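Local structure of unconventional myosin IB (Entamoeba histolytica, 5XGG) at residues P5-L10 and I29-K34; L10-A15 and F23-I28; E36-G41 and W49-Y54. The protein is a class I myosin motor whose C-terminal SH3 domain probably recognises proline-rich partner proteins. All blocks are in the same frame, centred on the assembly; numbering follows the deposited sequence.

Contact 1: P5-L10 and I29-K34; sequences PQVKAL and ITILEK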
ATOM      1  N   PRO A   5      -6.208  -4.354   5.198  1.00 10.32           N
ATOM      2  CA  PRO A   5      -4.775  -4.221   5.541  1.00  9.58           C
ATOM      3  C   PRO A   5      -4.212  -2.837   5.222  1.00 10.12           C
ATOM      4  O   PRO A   5      -4.701  -2.243   4.245  1.00  9.73           O
ATOM      5  CB  PRO A   5      -4.145  -5.246   4.666  1.00 10.12           C
ATOM      6  CG  PRO A   5      -5.246  -6.114   4.135  1.00 10.52           C
ATOM      7  CD  PRO A   5      -6.445  -5.255   4.072  1.00  9.95           C
ATOM      8  N   GLN A   6      -3.269  -2.340   6.013  1.00  8.86           N
ATOM      9  CA  GLN A   6      -2.627  -1.080   5.702  1.00  9.69           C
ATOM     10  C   GLN A   6      -1.151  -1.279   5.788  1.00  9.87           C
ATOM     11  O   GLN A   6      -0.699  -2.217   6.513  1.00 10.06           O
ATOM     12  CB  GLN A   6      -3.036  -0.018   6.625  1.00 11.55           C
ATOM     13  CG  GLN A   6      -4.526   0.438   6.365  1.00 12.89           C
ATOM     14  CD  GLN A   6      -4.819   1.644   7.182  1.00 13.71           C
ATOM     15  OE1 GLN A   6      -4.495   1.609   8.376  1.00 19.38           O
ATOM     16  NE2 GLN A   6      -5.394   2.682   6.621  1.00 14.37           N
ATOM     17  N   VAL A   7      -0.426  -0.530   4.978  1.00  9.13           N
ATOM     18  CA  VAL A   7       1.013  -0.673   4.874  1.00  8.65           C
ATOM     19  C   VAL A   7       1.597   0.715   4.958  1.00  8.33           C
ATOM     20  O   VAL A   7       0.960   1.739   4.670  1.00  7.99           O
ATOM     21  CB  VAL A   7       1.499  -1.351   3.548  1.00  8.98           C
ATOM     22  CG1 VAL A   7       0.900  -2.757   3.368  1.00  9.37           C
ATOM     23  CG2 VAL A   7       1.218  -0.492   2.314  1.00  9.47           C
ATOM     24  N   LYS A   8       2.839   0.768   5.415  1.00  9.81           N
ATOM     25  CA  LYS A   8       3.614   2.034   5.425  1.00  9.07           C
ATOM     26  C   LYS A   8       4.773   1.932   4.437  1.00  8.28           C
ATOM     27  O   LYS A   8       5.516   0.916   4.426  1.00  8.52           O
ATOM     28  CB  LYS A   8       4.187   2.246   6.811  1.00 11.72           C
ATOM     29  CG  LYS A   8       4.893   3.560   6.982  1.00 15.04           C
ATOM     30  CD  LYS A   8       5.171   3.698   8.479  1.00 21.75           C
ATOM     31  CE  LYS A   8       6.121   4.796   8.791  1.00 26.35           C
ATOM     32  NZ  LYS A   8       6.026   5.075  10.267  1.00 30.17           N
ATOM     33  N   ALA A   9       4.888   2.914   3.556  1.00  7.76           N
ATOM     34  CA  ALA A   9       5.962   2.913   2.552  1.00  7.32           C
ATOM     35  C   ALA A   9       7.325   3.088   3.266  1.00  7.17           C
ATOM     36  O   ALA A   9       7.491   3.948   4.102  1.00  7.78           O
ATOM     37  CB  ALA A   9       5.751   4.059   1.574  1.00  7.07           C
ATOM     38  N   LEU A  10       8.273   2.256   2.863  1.00  8.49           N
ATOM     39  CA  LEU A  10       9.618   2.240   3.362  1.00  8.43           C
ATOM     40  C   LEU A  10      10.506   3.137   2.437  1.00  9.13           C
ATOM     41  O   LEU A  10      11.540   3.722   2.888  1.00  8.18           O
ATOM     42  CB  LEU A  10      10.134   0.848   3.342  1.00  9.17           C
ATOM     43  CG  LEU A  10       9.453  -0.166   4.192  1.00 10.87           C
ATOM     44  CD1 LEU A  10      10.038  -1.535   3.953  1.00 11.99           C
ATOM     45  CD2 LEU A  10       9.465   0.306   5.671  1.00 10.77           C
ATOM     46  N   ILE A  29      -0.845   3.346   3.080  1.00  6.82           N
ATOM     47  CA  ILE A  29      -1.588   2.864   1.917  1.00  7.08           C
ATOM     48  C   ILE A  29      -2.506   1.704   2.353  1.00  7.38           C
ATOM     49  O   ILE A  29      -2.082   0.770   3.019  1.00  7.40           O
ATOM     50  CB  ILE A  29      -0.602   2.439   0.786  1.00  7.20           C
ATOM     51  CG1 ILE A  29       0.325   3.600   0.536  1.00  7.51           C
ATOM     52  CG2 ILE A  29      -1.378   1.993  -0.424  1.00  7.29           C
ATOM     53  CD1 ILE A  29       1.471   3.196  -0.358  1.00  8.99           C
ATOM     54  N   THR A  30      -3.800   1.800   1.977  1.00  8.00           N
ATOM     55  CA  THR A  30      -4.783   0.749   2.213  1.00  8.13           C
ATOM     56  C   THR A  30      -4.765  -0.289   1.102  1.00  7.58           C
ATOM     57  O   THR A  30      -4.742   0.061  -0.056  1.00  8.21           O
ATOM     58  CB  THR A  30      -6.149   1.443   2.361  1.00  8.85           C
ATOM     59  OG1 THR A  30      -6.087   2.372   3.485  1.00 10.53           O
ATOM     60  CG2 THR A  30      -7.224   0.370   2.633  1.00 10.39           C
ATOM     61  N   ILE A  31      -4.832  -1.579   1.418  1.00  7.59           N
ATOM     62  CA  ILE A  31      -4.678  -2.656   0.451  1.00  8.02           C
ATOM     63  C   ILE A  31      -6.039  -3.242   0.106  1.00 10.00           C
ATOM     64  O   ILE A  31      -6.775  -3.688   0.991  1.00  8.95           O
ATOM     65  CB  ILE A  31      -3.701  -3.750   0.961  1.00  8.00           C
ATOM     66  CG1 ILE A  31      -2.395  -3.067   1.337  1.00  7.88           C
ATOM     67  CG2 ILE A  31      -3.572  -4.816  -0.114  1.00  7.60           C
ATOM     68  CD1 ILE A  31      -1.646  -2.315   0.227  1.00  8.08           C
ATOM     69  N   LEU A  32      -6.375  -3.201  -1.180  1.00 10.54           N
ATOM     70  CA  LEU A  32      -7.684  -3.648  -1.670  1.00 11.14           C
ATOM     71  C   LEU A  32      -7.627  -5.082  -2.241  1.00 12.15           C
ATOM     72  O   LEU A  32      -8.671  -5.775  -2.335  1.00 15.11           O
ATOM     73  CB  LEU A  32      -8.155  -2.647  -2.745  1.00 10.15           C
ATOM     74  CG  LEU A  32      -8.302  -1.220  -2.385  1.00 10.13           C
ATOM     75  CD1 LEU A  32      -8.762  -0.487  -3.645  1.00  9.78           C
ATOM     76  CD2 LEU A  32      -9.182  -1.032  -1.154  1.00 10.73           C
ATOM     77  N   GLU A  33      -6.446  -5.553  -2.640  1.00 11.64           N
ATOM     78  CA  GLU A  33      -6.317  -6.796  -3.370  1.00 15.41           C
ATOM     79  C   GLU A  33      -4.832  -7.099  -3.479  1.00 14.24           C
ATOM     80  O   GLU A  33      -4.021  -6.159  -3.385  1.00 11.62           O
ATOM     81  CB  GLU A  33      -6.983  -6.587  -4.754  1.00 18.78           C
ATOM     82  CG  GLU A  33      -6.655  -7.531  -5.875  1.00 27.80           C
ATOM     83  CD  GLU A  33      -7.876  -7.739  -6.735  1.00 27.17           C
ATOM     84  OE1 GLU A  33      -8.508  -6.713  -7.103  1.00 26.45           O
ATOM     85  OE2 GLU A  33      -8.197  -8.921  -6.920  1.00 31.70           O
ATOM     86  N   LYS A  34      -4.500  -8.385  -3.648  1.00 14.29           N
ATOM     87  CA  LYS A  34      -3.103  -8.849  -3.785  1.00 14.57           C
ATOM     88  C   LYS A  34      -2.923  -9.655  -5.057  1.00 17.55           C
ATOM     89  O   LYS A  34      -3.768 -10.478  -5.471  1.00 18.68           O
ATOM     90  CB  LYS A  34      -2.668  -9.621  -2.559  1.00 17.69           C
ATOM     91  CG  LYS A  34      -2.645  -8.838  -1.294  1.00 18.37           C
ATOM     92  CD  LYS A  34      -2.081  -9.700  -0.181  1.00 23.61           C
ATOM     93  CE  LYS A  34      -1.597  -8.906   1.022  1.00 29.77           C
ATOM     94  NZ  LYS A  34      -2.536  -8.455   2.091  1.00 33.62           N
TER

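Contact 2: L10-A15 and F23-I28; sequences LYPYTA and FKVGDI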
ATOM      1  N   LEU A  10       8.273   2.256   2.863  1.00  8.49           N
ATOM      2  CA  LEU A  10       9.618   2.240   3.362  1.00  8.43           C
ATOM      3  C   LEU A  10      10.506   3.137   2.437  1.00  9.13           C
ATOM      4  O   LEU A  10      11.540   3.722   2.888  1.00  8.18           O
ATOM      5  CB  LEU A  10      10.134   0.848   3.342  1.00  9.17           C
ATOM      6  CG  LEU A  10       9.453  -0.166   4.192  1.00 10.87           C
ATOM      7  CD1 LEU A  10      10.038  -1.535   3.953  1.00 11.99           C
ATOM      8  CD2 LEU A  10       9.465   0.306   5.671  1.00 10.77           C
ATOM      9  N   TYR A  11      10.223   3.089   1.131  1.00  8.43           N
ATOM     10  CA  TYR A  11      10.961   3.910   0.139  1.00  8.68           C
ATOM     11  C   TYR A  11       9.895   4.552  -0.797  1.00 10.59           C
ATOM     12  O   TYR A  11       8.741   4.008  -0.901  1.00  9.34           O
ATOM     13  CB  TYR A  11      11.841   2.997  -0.684  1.00  9.12           C
ATOM     14  CG  TYR A  11      12.419   1.880   0.094  1.00  9.66           C
ATOM     15  CD1 TYR A  11      13.486   2.118   1.036  1.00  9.56           C
ATOM     16  CD2 TYR A  11      11.937   0.534  -0.054  1.00 10.09           C
ATOM     17  CE1 TYR A  11      13.963   1.052   1.830  1.00 10.34           C
ATOM     18  CE2 TYR A  11      12.426  -0.477   0.708  1.00 11.07           C
ATOM     19  CZ  TYR A  11      13.426  -0.219   1.657  1.00 11.48           C
ATOM     20  OH  TYR A  11      13.865  -1.296   2.441  1.00 14.80           O
ATOM     21  N   PRO A  12      10.224   5.672  -1.474  1.00  9.97           N
ATOM     22  CA  PRO A  12       9.293   6.209  -2.395  1.00 11.18           C
ATOM     23  C   PRO A  12       9.235   5.341  -3.651  1.00 10.07           C
ATOM     24  O   PRO A  12      10.138   4.629  -3.929  1.00  9.79           O
ATOM     25  CB  PRO A  12       9.898   7.619  -2.723  1.00 12.18           C
ATOM     26  CG  PRO A  12      11.326   7.415  -2.679  1.00 12.42           C
ATOM     27  CD  PRO A  12      11.524   6.414  -1.547  1.00 13.07           C
ATOM     28  N   TYR A  13       8.176   5.500  -4.416  1.00  8.44           N
ATOM     29  CA  TYR A  13       7.993   4.763  -5.676  1.00  7.56           C
ATOM     30  C   TYR A  13       7.320   5.669  -6.648  1.00  7.51           C
ATOM     31  O   TYR A  13       6.310   6.291  -6.307  1.00  7.99           O
ATOM     32  CB  TYR A  13       7.157   3.515  -5.447  1.00  7.73           C
ATOM     33  CG  TYR A  13       7.024   2.646  -6.702  1.00  7.50           C
ATOM     34  CD1 TYR A  13       8.120   2.004  -7.228  1.00  7.21           C
ATOM     35  CD2 TYR A  13       5.828   2.575  -7.411  1.00  7.35           C
ATOM     36  CE1 TYR A  13       8.018   1.326  -8.415  1.00  6.91           C
ATOM     37  CE2 TYR A  13       5.716   1.863  -8.569  1.00  7.25           C
ATOM     38  CZ  TYR A  13       6.800   1.252  -9.073  1.00  7.81           C
ATOM     39  OH  TYR A  13       6.796   0.525 -10.268  1.00  9.72           O
ATOM     40  N   THR A  14       7.814   5.703  -7.887  1.00  8.17           N
ATOM     41  CA  THR A  14       7.137   6.357  -9.004  1.00  8.91           C
ATOM     42  C   THR A  14       6.522   5.362  -9.920  1.00  8.60           C
ATOM     43  O   THR A  14       7.193   4.497 -10.462  1.00  9.16           O
ATOM     44  CB  THR A  14       8.125   7.216  -9.827  1.00  9.65           C
ATOM     45  OG1 THR A  14       8.672   8.180  -8.949  1.00 11.27           O
ATOM     46  CG2 THR A  14       7.453   7.903 -10.928  1.00 10.82           C
ATOM     47  N   ALA A  15       5.221   5.435 -10.057  1.00  9.30           N
ATOM     48  CA  ALA A  15       4.492   4.585 -10.962  1.00 10.36           C
ATOM     49  C   ALA A  15       5.089   4.527 -12.349  1.00 10.80           C
ATOM     50  O   ALA A  15       5.436   5.585 -12.904  1.00 12.29           O
ATOM     51  CB  ALA A  15       3.054   5.061 -11.053  1.00 11.42           C
ATOM     52  N   PHE A  23       4.038   6.936  -4.551  1.00  7.62           N
ATOM     53  CA  PHE A  23       3.948   7.214  -3.123  1.00  8.06           C
ATOM     54  C   PHE A  23       5.330   7.623  -2.630  1.00  8.51           C
ATOM     55  O   PHE A  23       6.349   7.455  -3.312  1.00  9.34           O
ATOM     56  CB  PHE A  23       3.354   6.003  -2.314  1.00  7.28           C
ATOM     57  CG  PHE A  23       4.036   4.733  -2.549  1.00  6.96           C
ATOM     58  CD1 PHE A  23       5.160   4.338  -1.759  1.00  6.81           C
ATOM     59  CD2 PHE A  23       3.541   3.833  -3.516  1.00  7.73           C
ATOM     60  CE1 PHE A  23       5.820   3.121  -2.033  1.00  6.40           C
ATOM     61  CE2 PHE A  23       4.218   2.614  -3.766  1.00  7.19           C
ATOM     62  CZ  PHE A  23       5.324   2.260  -2.999  1.00  6.72           C
ATOM     63  N   LYS A  24       5.323   8.212  -1.437  1.00  9.67           N
ATOM     64  CA  LYS A  24       6.503   8.674  -0.778  1.00 10.95           C
ATOM     65  C   LYS A  24       6.675   7.900   0.519  1.00 10.18           C
ATOM     66  O   LYS A  24       5.728   7.327   1.047  1.00  8.42           O
ATOM     67  CB  LYS A  24       6.395  10.196  -0.612  1.00 16.81           C
ATOM     68  CG  LYS A  24       5.686  10.714   0.585  1.00 22.81           C
ATOM     69  CD  LYS A  24       5.316  12.205   0.389  1.00 29.27           C
ATOM     70  CE  LYS A  24       4.531  12.783   1.604  1.00 34.62           C
ATOM     71  NZ  LYS A  24       3.098  12.327   1.617  1.00 36.79           N
ATOM     72  N   VAL A  25       7.855   7.983   1.094  1.00  9.71           N
ATOM     73  CA  VAL A  25       8.205   7.309   2.310  1.00  9.27           C
ATOM     74  C   VAL A  25       7.301   7.761   3.409  1.00  9.35           C
ATOM     75  O   VAL A  25       7.009   8.936   3.519  1.00 10.20           O
ATOM     76  CB  VAL A  25       9.644   7.580   2.788  1.00 10.20           C
ATOM     77  CG1 VAL A  25       9.948   6.633   3.899  1.00 10.80           C
ATOM     78  CG2 VAL A  25      10.642   7.310   1.713  1.00 11.68           C
ATOM     79  N   GLY A  26       6.772   6.789   4.143  1.00  9.00           N
ATOM     80  CA  GLY A  26       5.877   7.060   5.221  1.00 10.17           C
ATOM     81  C   GLY A  26       4.407   7.041   4.933  1.00 10.19           C
ATOM     82  O   GLY A  26       3.542   7.093   5.929  1.00 10.17           O
ATOM     83  N   ASP A  27       4.084   7.091   3.630  1.00  9.53           N
ATOM     84  CA  ASP A  27       2.692   7.048   3.224  1.00  8.99           C
ATOM     85  C   ASP A  27       2.066   5.805   3.739  1.00  9.16           C
ATOM     86  O   ASP A  27       2.663   4.725   3.674  1.00  9.25           O
ATOM     87  CB  ASP A  27       2.500   7.146   1.728  1.00  8.42           C
ATOM     88  CG  ASP A  27       2.689   8.553   1.170  1.00  9.86           C
ATOM     89  OD1 ASP A  27       2.765   9.576   1.931  1.00 11.08           O
ATOM     90  OD2 ASP A  27       2.735   8.710  -0.061  1.00 10.43           O
ATOM     91  N   ILE A  28       0.809   5.956   4.246  1.00  9.35           N
ATOM     92  CA  ILE A  28      -0.010   4.838   4.756  1.00  9.05           C
ATOM     93  C   ILE A  28      -1.033   4.493   3.680  1.00  7.14           C
ATOM     94  O   ILE A  28      -1.865   5.352   3.312  1.00  8.82           O
ATOM     95  CB  ILE A  28      -0.785   5.161   6.102  1.00 10.30           C
ATOM     96  CG1 ILE A  28       0.162   5.733   7.176  1.00 13.49           C
ATOM     97  CG2 ILE A  28      -1.586   3.975   6.576  1.00 10.18           C
ATOM     98  CD1 ILE A  28       1.293   4.905   7.491  1.00 14.81           C
TER

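Contact 3: E36-G41 and W49-Y54; sequences EGWWKG and WIPNNY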
ATOM      1  N   GLU A  36       0.453 -11.560  -6.044  1.00 16.42           N
ATOM      2  CA  GLU A  36       1.838 -11.938  -5.824  1.00 17.99           C
ATOM      3  C   GLU A  36       2.670 -10.680  -5.350  1.00 16.14           C
ATOM      4  O   GLU A  36       2.371 -10.088  -4.326  1.00 18.05           O
ATOM      5  CB  GLU A  36       2.369 -12.630  -7.083  1.00 22.33           C
ATOM      6  CG  GLU A  36       1.641 -13.933  -7.327  1.00 30.19           C
ATOM      7  CD  GLU A  36       2.348 -14.841  -8.310  1.00 40.34           C
ATOM      8  OE1 GLU A  36       2.454 -14.461  -9.514  1.00 50.55           O
ATOM      9  OE2 GLU A  36       2.780 -15.945  -7.875  1.00 50.06           O
ATOM     10  N   GLY A  37       3.646 -10.278  -6.093  1.00 14.08           N
ATOM     11  CA  GLY A  37       4.537  -9.194  -5.695  1.00 12.78           C
ATOM     12  C   GLY A  37       3.948  -7.784  -5.776  1.00 12.53           C
ATOM     13  O   GLY A  37       4.571  -6.838  -5.286  1.00 11.43           O
ATOM     14  N   TRP A  38       2.742  -7.647  -6.332  1.00 11.17           N
ATOM     15  CA  TRP A  38       2.074  -6.342  -6.478  1.00 10.60           C
ATOM     16  C   TRP A  38       0.772  -6.320  -5.762  1.00 10.09           C
ATOM     17  O   TRP A  38      -0.023  -7.277  -5.895  1.00 10.89           O
ATOM     18  CB  TRP A  38       1.781  -6.062  -7.929  1.00 11.46           C
ATOM     19  CG  TRP A  38       3.095  -5.873  -8.713  1.00 13.08           C
ATOM     20  CD1 TRP A  38       3.864  -6.840  -9.277  1.00 14.29           C
ATOM     21  CD2 TRP A  38       3.724  -4.656  -8.969  1.00 12.69           C
ATOM     22  NE1 TRP A  38       4.976  -6.287  -9.886  1.00 14.96           N
ATOM     23  CE2 TRP A  38       4.870  -4.929  -9.762  1.00 14.53           C
ATOM     24  CE3 TRP A  38       3.425  -3.347  -8.673  1.00 12.50           C
ATOM     25  CZ2 TRP A  38       5.706  -3.928 -10.203  1.00 14.74           C
ATOM     26  CZ3 TRP A  38       4.241  -2.342  -9.185  1.00 13.97           C
ATOM     27  CH2 TRP A  38       5.375  -2.646  -9.896  1.00 14.48           C
ATOM     28  N   TRP A  39       0.543  -5.258  -4.994  1.00  8.87           N
ATOM     29  CA  TRP A  39      -0.685  -5.138  -4.200  1.00  8.28           C
ATOM     30  C   TRP A  39      -1.444  -3.974  -4.702  1.00  8.70           C
ATOM     31  O   TRP A  39      -0.887  -3.001  -5.133  1.00  8.20           O
ATOM     32  CB  TRP A  39      -0.391  -4.936  -2.758  1.00  8.71           C
ATOM     33  CG  TRP A  39       0.139  -6.239  -2.067  1.00  9.08           C
ATOM     34  CD1 TRP A  39       0.425  -7.449  -2.689  1.00  9.03           C
ATOM     35  CD2 TRP A  39       0.622  -6.347  -0.771  1.00 10.28           C
ATOM     36  NE1 TRP A  39       0.933  -8.353  -1.780  1.00 11.00           N
ATOM     37  CE2 TRP A  39       1.043  -7.703  -0.582  1.00 11.25           C
ATOM     38  CE3 TRP A  39       0.605  -5.503   0.317  1.00  9.86           C
ATOM     39  CZ2 TRP A  39       1.540  -8.139   0.600  1.00 12.33           C
ATOM     40  CZ3 TRP A  39       1.100  -5.949   1.504  1.00 12.89           C
ATOM     41  CH2 TRP A  39       1.500  -7.266   1.674  1.00 13.84           C
ATOM     42  N   LYS A  40      -2.774  -4.056  -4.706  1.00  8.49           N
ATOM     43  CA  LYS A  40      -3.530  -2.902  -5.167  1.00  9.56           C
ATOM     44  C   LYS A  40      -3.783  -1.960  -4.005  1.00  8.78           C
ATOM     45  O   LYS A  40      -4.396  -2.351  -3.035  1.00  9.03           O
ATOM     46  CB  LYS A  40      -4.863  -3.386  -5.751  1.00 11.73           C
ATOM     47  CG  LYS A  40      -5.665  -2.266  -6.267  1.00 15.22           C
ATOM     48  CD  LYS A  40      -6.819  -2.763  -7.054  1.00 20.83           C
ATOM     49  CE  LYS A  40      -6.468  -2.782  -8.529  1.00 21.34           C
ATOM     50  NZ  LYS A  40      -7.796  -2.760  -9.117  1.00 24.62           N
ATOM     51  N   GLY A  41      -3.156  -0.770  -4.033  1.00  7.52           N
ATOM     52  CA  GLY A  41      -3.236   0.200  -2.949  1.00  8.92           C
ATOM     53  C   GLY A  41      -4.187   1.316  -3.228  1.00  8.71           C
ATOM     54  O   GLY A  41      -4.514   1.582  -4.405  1.00  8.61           O
ATOM     55  N   TRP A  49      -1.596  -0.270  -8.545  1.00  6.61           N
ATOM     56  CA  TRP A  49      -0.703  -1.282  -8.049  1.00  7.04           C
ATOM     57  C   TRP A  49       0.581  -0.659  -7.490  1.00  7.24           C
ATOM     58  O   TRP A  49       1.174   0.246  -8.061  1.00  7.21           O
ATOM     59  CB  TRP A  49      -0.324  -2.283  -9.173  1.00  7.49           C
ATOM     60  CG  TRP A  49      -1.454  -3.014  -9.705  1.00  7.88           C
ATOM     61  CD1 TRP A  49      -2.114  -2.735 -10.861  1.00  8.75           C
ATOM     62  CD2 TRP A  49      -2.153  -4.123  -9.082  1.00  8.21           C
ATOM     63  NE1 TRP A  49      -3.178  -3.638 -11.020  1.00  9.25           N
ATOM     64  CE2 TRP A  49      -3.209  -4.504  -9.969  1.00  9.35           C
ATOM     65  CE3 TRP A  49      -1.975  -4.851  -7.901  1.00  8.71           C
ATOM     66  CZ2 TRP A  49      -4.126  -5.511  -9.642  1.00 11.04           C
ATOM     67  CZ3 TRP A  49      -2.779  -5.935  -7.625  1.00 10.86           C
ATOM     68  CH2 TRP A  49      -3.900  -6.251  -8.476  1.00 10.53           C
ATOM     69  N   ILE A  50       1.036  -1.296  -6.420  1.00  7.11           N
ATOM     70  CA  ILE A  50       2.291  -0.980  -5.755  1.00  7.58           C
ATOM     71  C   ILE A  50       3.100  -2.250  -5.557  1.00  7.20           C
ATOM     72  O   ILE A  50       2.592  -3.336  -5.355  1.00  7.66           O
ATOM     73  CB  ILE A  50       2.044  -0.309  -4.408  1.00  8.19           C
ATOM     74  CG1 ILE A  50       1.430  -1.263  -3.308  1.00  8.75           C
ATOM     75  CG2 ILE A  50       1.182   0.915  -4.517  1.00  8.73           C
ATOM     76  CD1 ILE A  50       1.320  -0.611  -1.927  1.00  9.83           C
ATOM     77  N   PRO A  51       4.429  -2.127  -5.629  1.00  7.13           N
ATOM     78  CA  PRO A  51       5.317  -3.245  -5.293  1.00  7.44           C
ATOM     79  C   PRO A  51       5.374  -3.502  -3.800  1.00  7.10           C
ATOM     80  O   PRO A  51       5.680  -2.569  -3.026  1.00  5.87           O
ATOM     81  CB  PRO A  51       6.682  -2.728  -5.798  1.00  7.55           C
ATOM     82  CG  PRO A  51       6.549  -1.266  -5.758  1.00  7.19           C
ATOM     83  CD  PRO A  51       5.133  -0.915  -5.972  1.00  7.85           C
ATOM     84  N   ASN A  52       4.995  -4.730  -3.374  1.00  7.41           N
ATOM     85  CA  ASN A  52       4.897  -4.990  -1.965  1.00  9.45           C
ATOM     86  C   ASN A  52       6.222  -4.943  -1.226  1.00  8.94           C
ATOM     87  O   ASN A  52       6.221  -4.758  -0.070  1.00  9.82           O
ATOM     88  CB  ASN A  52       4.109  -6.294  -1.689  1.00 10.82           C
ATOM     89  CG  ASN A  52       4.891  -7.578  -2.042  1.00 14.69           C
ATOM     90  OD1 ASN A  52       6.090  -7.628  -1.991  1.00 18.65           O
ATOM     91  ND2 ASN A  52       4.163  -8.643  -2.340  1.00 16.28           N
ATOM     92  N   ASN A  53       7.371  -5.099  -1.936  1.00  7.27           N
ATOM     93  CA  ASN A  53       8.657  -4.980  -1.277  1.00  7.75           C
ATOM     94  C   ASN A  53       9.127  -3.548  -1.062  1.00  7.43           C
ATOM     95  O   ASN A  53      10.242  -3.370  -0.538  1.00  8.30           O
ATOM     96  CB  ASN A  53       9.673  -5.829  -2.022  1.00  7.94           C
ATOM     97  CG  ASN A  53       9.914  -5.402  -3.486  1.00  7.86           C
ATOM     98  OD1 ASN A  53       9.348  -4.458  -3.972  1.00  7.55           O
ATOM     99  ND2 ASN A  53      10.736  -6.191  -4.207  1.00  7.57           N
ATOM    100  N   TYR A  54       8.241  -2.541  -1.317  1.00  6.79           N
ATOM    101  CA  TYR A  54       8.472  -1.140  -0.951  1.00  6.15           C
ATOM    102  C   TYR A  54       7.830  -0.747   0.316  1.00  6.50           C
ATOM    103  O   TYR A  54       8.020   0.344   0.804  1.00  5.89           O
ATOM    104  CB  TYR A  54       8.121  -0.143  -2.066  1.00  5.40           C
ATOM    105  CG  TYR A  54       9.103  -0.030  -3.155  1.00  5.68           C
ATOM    106  CD1 TYR A  54       9.452  -1.132  -3.951  1.00  5.52           C
ATOM    107  CD2 TYR A  54       9.627   1.218  -3.530  1.00  5.39           C
ATOM    108  CE1 TYR A  54      10.347  -0.963  -5.012  1.00  6.11           C
ATOM    109  CE2 TYR A  54      10.591   1.354  -4.530  1.00  5.87           C
ATOM    110  CZ  TYR A  54      10.884   0.278  -5.307  1.00  6.27           C
ATOM    111  OH  TYR A  54      11.756   0.458  -6.356  1.00  7.49           O
TER
HETATM  112  O   HOH W   1       7.302  -6.753  -4.677  1.00 16.90           O

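Contact 1: P5-L10 and I29-K34
The OG1 of T30 stands beside its own backbone N (chi1 -60°), and CG of Q6 is likewise anti to the carbonyl carbon (chi1 -72°). These torsions lay the two side chains next to each other, pointing the same way. The extended Q6 chain then brings its amide to the threonine hydroxyl. NE2 of Q6 donates to OG1 of T30 over 3.2 Å. The bond is almost straight, and the hydroxyl oxygen lies in the amide plane.

This pair belongs to the antiparallel sheet of the SH3 fold, where strand 6-9 runs beside strand 28-35. Q6 and T30 form a non-hydrogen-bonded pair. V7 and I29, the next pair, are hydrogen-bonded in both directions. The N of V7 gives to O of I29 at 2.9 Å, and the N of I29 returns a bond of equal length to O of V7. Beyond Q6, the N of I31 donates to O of P5, also over 2.9 Å. The axes of 6-9 and 29-34 run at 134°, consistent with the strong twist of this small domain.

On the opposite face from Q6 and T30, V7, I29 and I31 build part of the buried core. The two methyls of V7 divide the work. CG2 leans on CB of I29 at 3.8 Å, while CG1 meets CG1 of I31 at 3.9 Å. The V7 and I31 side chains cross at about a right angle. I50 packs on both isoleucines, and W39 touches V7 and I31.

At the P5 end the contact is also apolar. P5 places its CB 4.0 Å from CB of I31. K34 makes a cation-pi contact with W39, and its NZ also lies 4.1 Å from CG of P5.

Contact 2: L10-A15 and F23-I28
F23 and Y13 form a single antiparallel bridge between two parts of the long RT loop of the SH3 fold. The N of F23 donates to O of Y13, and the N of Y13 donates to O of F23, each over 2.9 Å.

In the F23 side chain, CG sits between the backbone N and the carbonyl carbon (chi1 53°), which sets the ring against Y11 and Y13. CB of Y13 lies over one face of this ring, displaced toward the rim, in a CH-pi contact 3.6 Å from the centroid. The carbonyl O of Y11 approaches the ring edge, 3.3 Å from CE1 of F23. The two aromatic rings themselves meet obliquely. F23 is buried, and A9 and I50 also pack on it. The Y13 hydroxyl is hydrogen-bonded to OE1 of E20.

K24 starts a type II beta turn that ends at D27. V25, at the second position, uses both methyls on the first segment. Its CG1 comes 3.5 Å from O of L10. Its other methyl lies alongside the P12 ring in a tight contact, CG2 of V25 to CD of P12 at 3.5 Å. The two side chains point the same way. G26 has a positive phi, as glycine commonly does at the third position of a type II turn.

D27 closes the turn, its N donating back to O of K24. The D27 carboxylate also grips K24 twice, and these bonds should hold it firmly across the turn. Its OD2 takes the backbone N of K24 from above the carboxylate plane, in a nearly straight bond. Its OD1 uses the syn lone pair to meet NZ of K24 in a salt bridge of 2.8 Å.

Contact 3: E36-G41 and W49-Y54
W39 and I50 are joined by two backbone hydrogen bonds. The N of W39 gives to O of I50 at 2.8 Å, and the N of I50 gives to O of W39. Further on, the N of N52 donates almost straight to O of G37 over 2.9 Å. Water 1 also donates to that carbonyl and accepts from the N of N53, tying the residue just before strand 38-41 to the 3-10 segment.

Ring contacts lie on both sides of the sheet. On one, CB of N52 sits over the centre of the W39 ring system, 3.6 Å from the five-membered centroid and 13° off its normal. On the other, W49 lies across K40. The K40 CB stands over the six-membered ring, and CE of K40 meets CZ2 of W49 at 3.8 Å. The bent lysine chain continues to a salt bridge with E47.

Apolar contacts add to this second side. CZ3 of W38 touches CD of P51 at 3.6 Å, with CA of P51 over one face of the indole. W38, P51 and Y54, with Y13, match the aromatic and proline surface of SH3 domains and probably form the ligand site here.

In the fold
From the N terminus, strand 6-9 leads into the long loop whose limbs meet in contact 2. The chain then enters strand 28-35, which returns to strand 6-9 in contact 1. Contact 2 is therefore nested inside the loop closed by contact 1, and L10 belongs to both. A9 also joins them through backbone bonds to G26 and D27. Contact 3 follows in series and closes the hairpin of strands 38-43 and 46-51. Strand 38-43 lies beside strand 28-35, linking contacts 1 and 3 in one sheet. The bond from L10 N to Y54 O ties the end of contact 3 to both others, while F23 meets I50 in the core.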